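Local coordinates for protein PlaB phospholipase (Legionella pneumophila, PDB 6ZTI) that is a virulence-associated phospholipase of the alpha/beta hydrolase class that binds NAD(H), whose binding drives tetramerization and thereby controls its activity, at residues S173-L181 / N227-L235. Sequence-based numbering, arbitrary orientation.
Sequences SWQLNESWL and NMNYSLLKL
Tyr230 reaches up to helix 173-180 and gives its hydroxyl to the backbone, OH to Asn177 O at 2.8 Å. Its ring arrives edge first, with the carbonyl oxygen close to the ring plane; a chi1 of 55°, between backbone N and carbonyl carbon, aims it there. The same oxygen receives a weak helical bond from Leu181 N, so the hydroxyl supplements a loosely paired carbonyl. Around the phenol tip lie CB of Asn177 and CB of Trp180, while Leu181 CD2 meets the ring obliquely. Leu181 straddles two residues of the partner: its other methyl, CD1, lies 3.6 Å from Leu232 CD2. The two methyls of Leu232 part, CD1 going to the Trp174 ring, 3.9 Å from Trp174 CZ2, and CD2 filling the angle between Leu181 CD1 and Glu178 OE2. Met228, curled through two bent torsions, sets CE 3.6 Å from Trp180 CE3. Beyond Leu232, Glu178 OE2 and Lys234 NZ form a long salt bridge (3.6 Å) at the less buried margin. Arg107 and Asn133 O engage the Asn177 amide. The helix runs nearly square to the strand, at 102°, with 9.6 Å between axes. This is helix-on-sheet packing, joining helix 171-180, beside helix 102-114 of the alpha/beta hydrolase domain, to strand 231-238 of the mixed sheet, where strands 245-252 and 452-463 flank it.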
ATOM      1  N   SER B 173     -15.011  -9.828  15.569  1.00  8.97           N
ATOM      2  CA  SER B 173     -15.776 -11.024  15.903  1.00  5.45           C
ATOM      3  C   SER B 173     -15.061 -11.861  16.966  1.00  7.94           C
ATOM      4  O   SER B 173     -15.713 -12.457  17.836  1.00  7.31           O
ATOM      5  CB  SER B 173     -16.054 -11.848  14.649  1.00 11.35           C
ATOM      6  OG  SER B 173     -14.869 -12.412  14.145  1.00 13.16           O
ATOM      7  N   TRP B 174     -13.723 -11.908  16.934  1.00  7.49           N
ATOM      8  CA  TRP B 174     -12.990 -12.591  18.001  1.00  7.63           C
ATOM      9  C   TRP B 174     -13.357 -12.019  19.362  1.00  9.89           C
ATOM     10  O   TRP B 174     -13.630 -12.763  20.312  1.00 12.64           O
ATOM     11  CB  TRP B 174     -11.483 -12.462  17.774  1.00  6.64           C
ATOM     12  CG  TRP B 174     -10.630 -13.228  18.783  1.00 10.88           C
ATOM     13  CD1 TRP B 174     -10.351 -12.868  20.070  1.00 12.09           C
ATOM     14  CD2 TRP B 174      -9.953 -14.470  18.565  1.00 15.06           C
ATOM     15  NE1 TRP B 174      -9.551 -13.810  20.668  1.00 10.86           N
ATOM     16  CE2 TRP B 174      -9.295 -14.805  19.766  1.00 14.51           C
ATOM     17  CE3 TRP B 174      -9.839 -15.332  17.471  1.00  9.15           C
ATOM     18  CZ2 TRP B 174      -8.535 -15.958  19.902  1.00 13.94           C
ATOM     19  CZ3 TRP B 174      -9.102 -16.478  17.614  1.00  6.88           C
ATOM     20  CH2 TRP B 174      -8.444 -16.777  18.818  1.00 12.47           C
ATOM     21  N   GLN B 175     -13.344 -10.687  19.476  1.00 11.40           N
ATOM     22  CA  GLN B 175     -13.684 -10.025  20.731  1.00  9.81           C
ATOM     23  C   GLN B 175     -15.093 -10.386  21.178  1.00 11.76           C
ATOM     24  O   GLN B 175     -15.320 -10.722  22.348  1.00 14.42           O
ATOM     25  CB  GLN B 175     -13.542  -8.509  20.568  1.00 15.34           C
ATOM     26  CG  GLN B 175     -14.011  -7.677  21.767  1.00 14.75           C
ATOM     27  CD  GLN B 175     -13.782  -6.194  21.564  1.00 23.59           C
ATOM     28  OE1 GLN B 175     -14.547  -5.524  20.863  1.00 29.67           O
ATOM     29  NE2 GLN B 175     -12.727  -5.673  22.175  1.00 25.93           N
ATOM     30  N   LEU B 176     -16.065 -10.310  20.269  1.00 10.69           N
ATOM     31  CA  LEU B 176     -17.431 -10.634  20.665  1.00  8.44           C
ATOM     32  C   LEU B 176     -17.546 -12.096  21.087  1.00  7.51           C
ATOM     33  O   LEU B 176     -18.139 -12.410  22.124  1.00 11.84           O
ATOM     34  CB  LEU B 176     -18.396 -10.316  19.523  1.00 12.42           C
ATOM     35  CG  LEU B 176     -19.874 -10.568  19.829  1.00  9.73           C
ATOM     36  CD1 LEU B 176     -20.375  -9.707  20.991  1.00 13.68           C
ATOM     37  CD2 LEU B 176     -20.724 -10.333  18.589  1.00 13.73           C
ATOM     38  N   ASN B 177     -16.944 -13.003  20.322  1.00 10.11           N
ATOM     39  CA  ASN B 177     -17.119 -14.413  20.618  1.00 11.27           C
ATOM     40  C   ASN B 177     -16.316 -14.841  21.834  1.00 10.97           C
ATOM     41  O   ASN B 177     -16.722 -15.769  22.542  1.00  7.28           O
ATOM     42  CB  ASN B 177     -16.746 -15.219  19.389  1.00  6.50           C
ATOM     43  CG  ASN B 177     -17.742 -15.035  18.285  1.00  8.01           C
ATOM     44  OD1 ASN B 177     -18.849 -14.518  18.505  1.00 11.90           O
ATOM     45  ND2 ASN B 177     -17.369 -15.436  17.092  1.00  7.81           N
ATOM     46  N   GLU B 178     -15.197 -14.171  22.114  1.00 11.83           N
ATOM     47  CA  GLU B 178     -14.506 -14.448  23.363  1.00 11.78           C
ATOM     48  C   GLU B 178     -15.337 -13.971  24.543  1.00 10.74           C
ATOM     49  O   GLU B 178     -15.437 -14.662  25.562  1.00 11.07           O
ATOM     50  CB  GLU B 178     -13.129 -13.800  23.358  1.00  9.35           C
ATOM     51  CG  GLU B 178     -12.409 -13.958  24.679  1.00 20.48           C
ATOM     52  CD  GLU B 178     -10.941 -13.576  24.618  1.00 25.80           C
ATOM     53  OE1 GLU B 178     -10.569 -12.747  23.758  1.00 27.21           O
ATOM     54  OE2 GLU B 178     -10.163 -14.113  25.434  1.00 30.15           O
ATOM     55  N   SER B 179     -15.959 -12.799  24.419  1.00 14.66           N
ATOM     56  CA  SER B 179     -16.917 -12.376  25.435  1.00 15.91           C
ATOM     57  C   SER B 179     -17.981 -13.444  25.656  1.00 16.09           C
ATOM     58  O   SER B 179     -18.329 -13.760  26.800  1.00 15.66           O
ATOM     59  CB  SER B 179     -17.571 -11.055  25.027  1.00 13.35           C
ATOM     60  OG  SER B 179     -18.345 -10.513  26.087  1.00 15.04           O
ATOM     61  N   TRP B 180     -18.497 -14.031  24.571  1.00 13.59           N
ATOM     62  CA  TRP B 180     -19.637 -14.929  24.696  1.00 10.50           C
ATOM     63  C   TRP B 180     -19.264 -16.245  25.350  1.00 13.68           C
ATOM     64  O   TRP B 180     -20.166 -16.996  25.740  1.00 12.12           O
ATOM     65  CB  TRP B 180     -20.286 -15.158  23.327  1.00 10.30           C
ATOM     66  CG  TRP B 180     -21.450 -14.237  23.124  1.00  9.50           C
ATOM     67  CD1 TRP B 180     -21.396 -12.896  22.878  1.00 10.45           C
ATOM     68  CD2 TRP B 180     -22.846 -14.577  23.184  1.00 11.24           C
ATOM     69  NE1 TRP B 180     -22.663 -12.386  22.771  1.00 12.12           N
ATOM     70  CE2 TRP B 180     -23.572 -13.393  22.965  1.00 11.25           C
ATOM     71  CE3 TRP B 180     -23.547 -15.766  23.405  1.00 12.26           C
ATOM     72  CZ2 TRP B 180     -24.965 -13.362  22.950  1.00 12.95           C
ATOM     73  CZ3 TRP B 180     -24.940 -15.736  23.386  1.00 10.93           C
ATOM     74  CH2 TRP B 180     -25.630 -14.546  23.163  1.00 11.49           C
ATOM     75  N   LEU B 181     -17.967 -16.532  25.507  1.00 16.05           N
ATOM     76  CA  LEU B 181     -17.562 -17.694  26.289  1.00 17.33           C
ATOM     77  C   LEU B 181     -18.138 -17.660  27.701  1.00 20.03           C
ATOM     78  O   LEU B 181     -18.404 -18.716  28.285  1.00 25.54           O
ATOM     79  CB  LEU B 181     -16.035 -17.787  26.343  1.00 12.26           C
ATOM     80  CG  LEU B 181     -15.419 -18.175  25.002  1.00 16.81           C
ATOM     81  CD1 LEU B 181     -13.962 -17.832  24.952  1.00 15.30           C
ATOM     82  CD2 LEU B 181     -15.611 -19.672  24.731  1.00 18.05           C
ATOM     83  N   ASN B 227     -22.137 -22.167  14.345  1.00 11.35           N
ATOM     84  CA  ASN B 227     -22.379 -22.863  15.596  1.00  8.65           C
ATOM     85  C   ASN B 227     -21.865 -22.050  16.778  1.00 10.74           C
ATOM     86  O   ASN B 227     -20.686 -21.688  16.830  1.00 12.49           O
ATOM     87  CB  ASN B 227     -21.698 -24.225  15.557  1.00 10.15           C
ATOM     88  CG  ASN B 227     -22.314 -25.211  16.507  1.00  7.83           C
ATOM     89  OD1 ASN B 227     -22.977 -24.844  17.472  1.00 10.03           O
ATOM     90  ND2 ASN B 227     -22.085 -26.487  16.243  1.00  9.62           N
ATOM     91  N   MET B 228     -22.738 -21.797  17.747  1.00 11.14           N
ATOM     92  CA  MET B 228     -22.306 -21.130  18.972  1.00 12.96           C
ATOM     93  C   MET B 228     -21.734 -22.087  20.008  1.00  8.85           C
ATOM     94  O   MET B 228     -21.409 -21.650  21.115  1.00 12.75           O
ATOM     95  CB  MET B 228     -23.471 -20.347  19.567  1.00 11.65           C
ATOM     96  CG  MET B 228     -23.811 -19.139  18.747  1.00  8.17           C
ATOM     97  SD  MET B 228     -22.494 -17.920  18.694  1.00 11.22           S
ATOM     98  CE  MET B 228     -22.355 -17.533  20.443  1.00 13.52           C
ATOM     99  N   ASN B 229     -21.618 -23.370  19.684  1.00  9.11           N
ATOM    100  CA  ASN B 229     -20.889 -24.337  20.500  1.00  6.59           C
ATOM    101  C   ASN B 229     -19.463 -24.349  19.966  1.00  7.44           C
ATOM    102  O   ASN B 229     -19.203 -24.893  18.892  1.00 12.26           O
ATOM    103  CB  ASN B 229     -21.520 -25.728  20.417  1.00  7.36           C
ATOM    104  CG  ASN B 229     -22.964 -25.758  20.908  1.00  9.29           C
ATOM    105  OD1 ASN B 229     -23.238 -25.581  22.096  1.00 12.23           O
ATOM    106  ND2 ASN B 229     -23.885 -26.010  20.000  1.00 12.16           N
ATOM    107  N   TYR B 230     -18.543 -23.701  20.681  1.00  9.01           N
ATOM    108  CA  TYR B 230     -17.150 -23.653  20.254  1.00 13.00           C
ATOM    109  C   TYR B 230     -16.262 -23.551  21.485  1.00  8.32           C
ATOM    110  O   TYR B 230     -16.722 -23.245  22.588  1.00 10.83           O
ATOM    111  CB  TYR B 230     -16.881 -22.473  19.312  1.00  6.32           C
ATOM    112  CG  TYR B 230     -17.297 -21.124  19.876  1.00  9.33           C
ATOM    113  CD1 TYR B 230     -18.593 -20.669  19.715  1.00  9.96           C
ATOM    114  CD2 TYR B 230     -16.399 -20.304  20.556  1.00  9.71           C
ATOM    115  CE1 TYR B 230     -18.996 -19.455  20.212  1.00 11.41           C
ATOM    116  CE2 TYR B 230     -16.804 -19.061  21.056  1.00 14.20           C
ATOM    117  CZ  TYR B 230     -18.114 -18.656  20.878  1.00 11.34           C
ATOM    118  OH  TYR B 230     -18.584 -17.462  21.360  1.00 11.03           O
ATOM    119  N   SER B 231     -14.968 -23.762  21.272  1.00 13.31           N
ATOM    120  CA  SER B 231     -13.973 -23.679  22.329  1.00 13.74           C
ATOM    121  C   SER B 231     -12.913 -22.655  21.970  1.00 15.80           C
ATOM    122  O   SER B 231     -12.648 -22.400  20.795  1.00 12.40           O
ATOM    123  CB  SER B 231     -13.307 -25.016  22.558  1.00 10.93           C
ATOM    124  OG  SER B 231     -14.212 -25.931  23.162  1.00 20.71           O
ATOM    125  N   LEU B 232     -12.309 -22.078  23.004  1.00 12.31           N
ATOM    126  CA  LEU B 232     -11.119 -21.251  22.889  1.00 12.94           C
ATOM    127  C   LEU B 232      -9.980 -21.991  23.583  1.00 12.69           C
ATOM    128  O   LEU B 232     -10.053 -22.253  24.787  1.00 14.80           O
ATOM    129  CB  LEU B 232     -11.339 -19.876  23.519  1.00 13.71           C
ATOM    130  CG  LEU B 232     -10.085 -19.037  23.744  1.00 18.31           C
ATOM    131  CD1 LEU B 232      -9.362 -18.798  22.443  1.00 15.41           C
ATOM    132  CD2 LEU B 232     -10.439 -17.714  24.401  1.00 32.70           C
ATOM    133  N   LEU B 233      -8.947 -22.338  22.820  1.00 10.97           N
ATOM    134  CA  LEU B 233      -7.769 -23.036  23.318  1.00 11.90           C
ATOM    135  C   LEU B 233      -6.637 -22.031  23.380  1.00 11.24           C
ATOM    136  O   LEU B 233      -6.285 -21.421  22.361  1.00  9.10           O
ATOM    137  CB  LEU B 233      -7.402 -24.211  22.417  1.00  8.28           C
ATOM    138  CG  LEU B 233      -6.037 -24.892  22.602  1.00 11.51           C
ATOM    139  CD1 LEU B 233      -5.955 -25.672  23.900  1.00 15.55           C
ATOM    140  CD2 LEU B 233      -5.789 -25.818  21.449  1.00 14.64           C
ATOM    141  N   LYS B 234      -6.093 -21.839  24.577  1.00  7.46           N
ATOM    142  CA  LYS B 234      -4.942 -20.974  24.788  1.00 11.87           C
ATOM    143  C   LYS B 234      -3.706 -21.840  24.989  1.00 12.59           C
ATOM    144  O   LYS B 234      -3.673 -22.687  25.893  1.00 11.02           O
ATOM    145  CB  LYS B 234      -5.143 -20.068  25.998  1.00 15.76           C
ATOM    146  CG  LYS B 234      -6.237 -19.041  25.862  1.00 17.08           C
ATOM    147  CD  LYS B 234      -6.271 -18.166  27.117  1.00 29.87           C
ATOM    148  CE  LYS B 234      -7.427 -17.177  27.105  1.00 39.64           C
ATOM    149  NZ  LYS B 234      -7.267 -16.130  26.056  1.00 42.21           N
ATOM    150  N   LEU B 235      -2.696 -21.617  24.149  1.00  8.54           N
ATOM    151  CA  LEU B 235      -1.399 -22.284  24.225  1.00 12.26           C
ATOM    152  C   LEU B 235      -0.348 -21.222  24.491  1.00 15.88           C
ATOM    153  O   LEU B 235      -0.075 -20.383  23.623  1.00 10.78           O
ATOM    154  CB  LEU B 235      -1.065 -23.029  22.936  1.00 10.92           C
ATOM    155  CG  LEU B 235      -2.110 -23.998  22.398  1.00 19.04           C
ATOM    156  CD1 LEU B 235      -1.612 -24.594  21.085  1.00 19.32           C
ATOM    157  CD2 LEU B 235      -2.410 -25.078  23.427  1.00 11.39           C
TER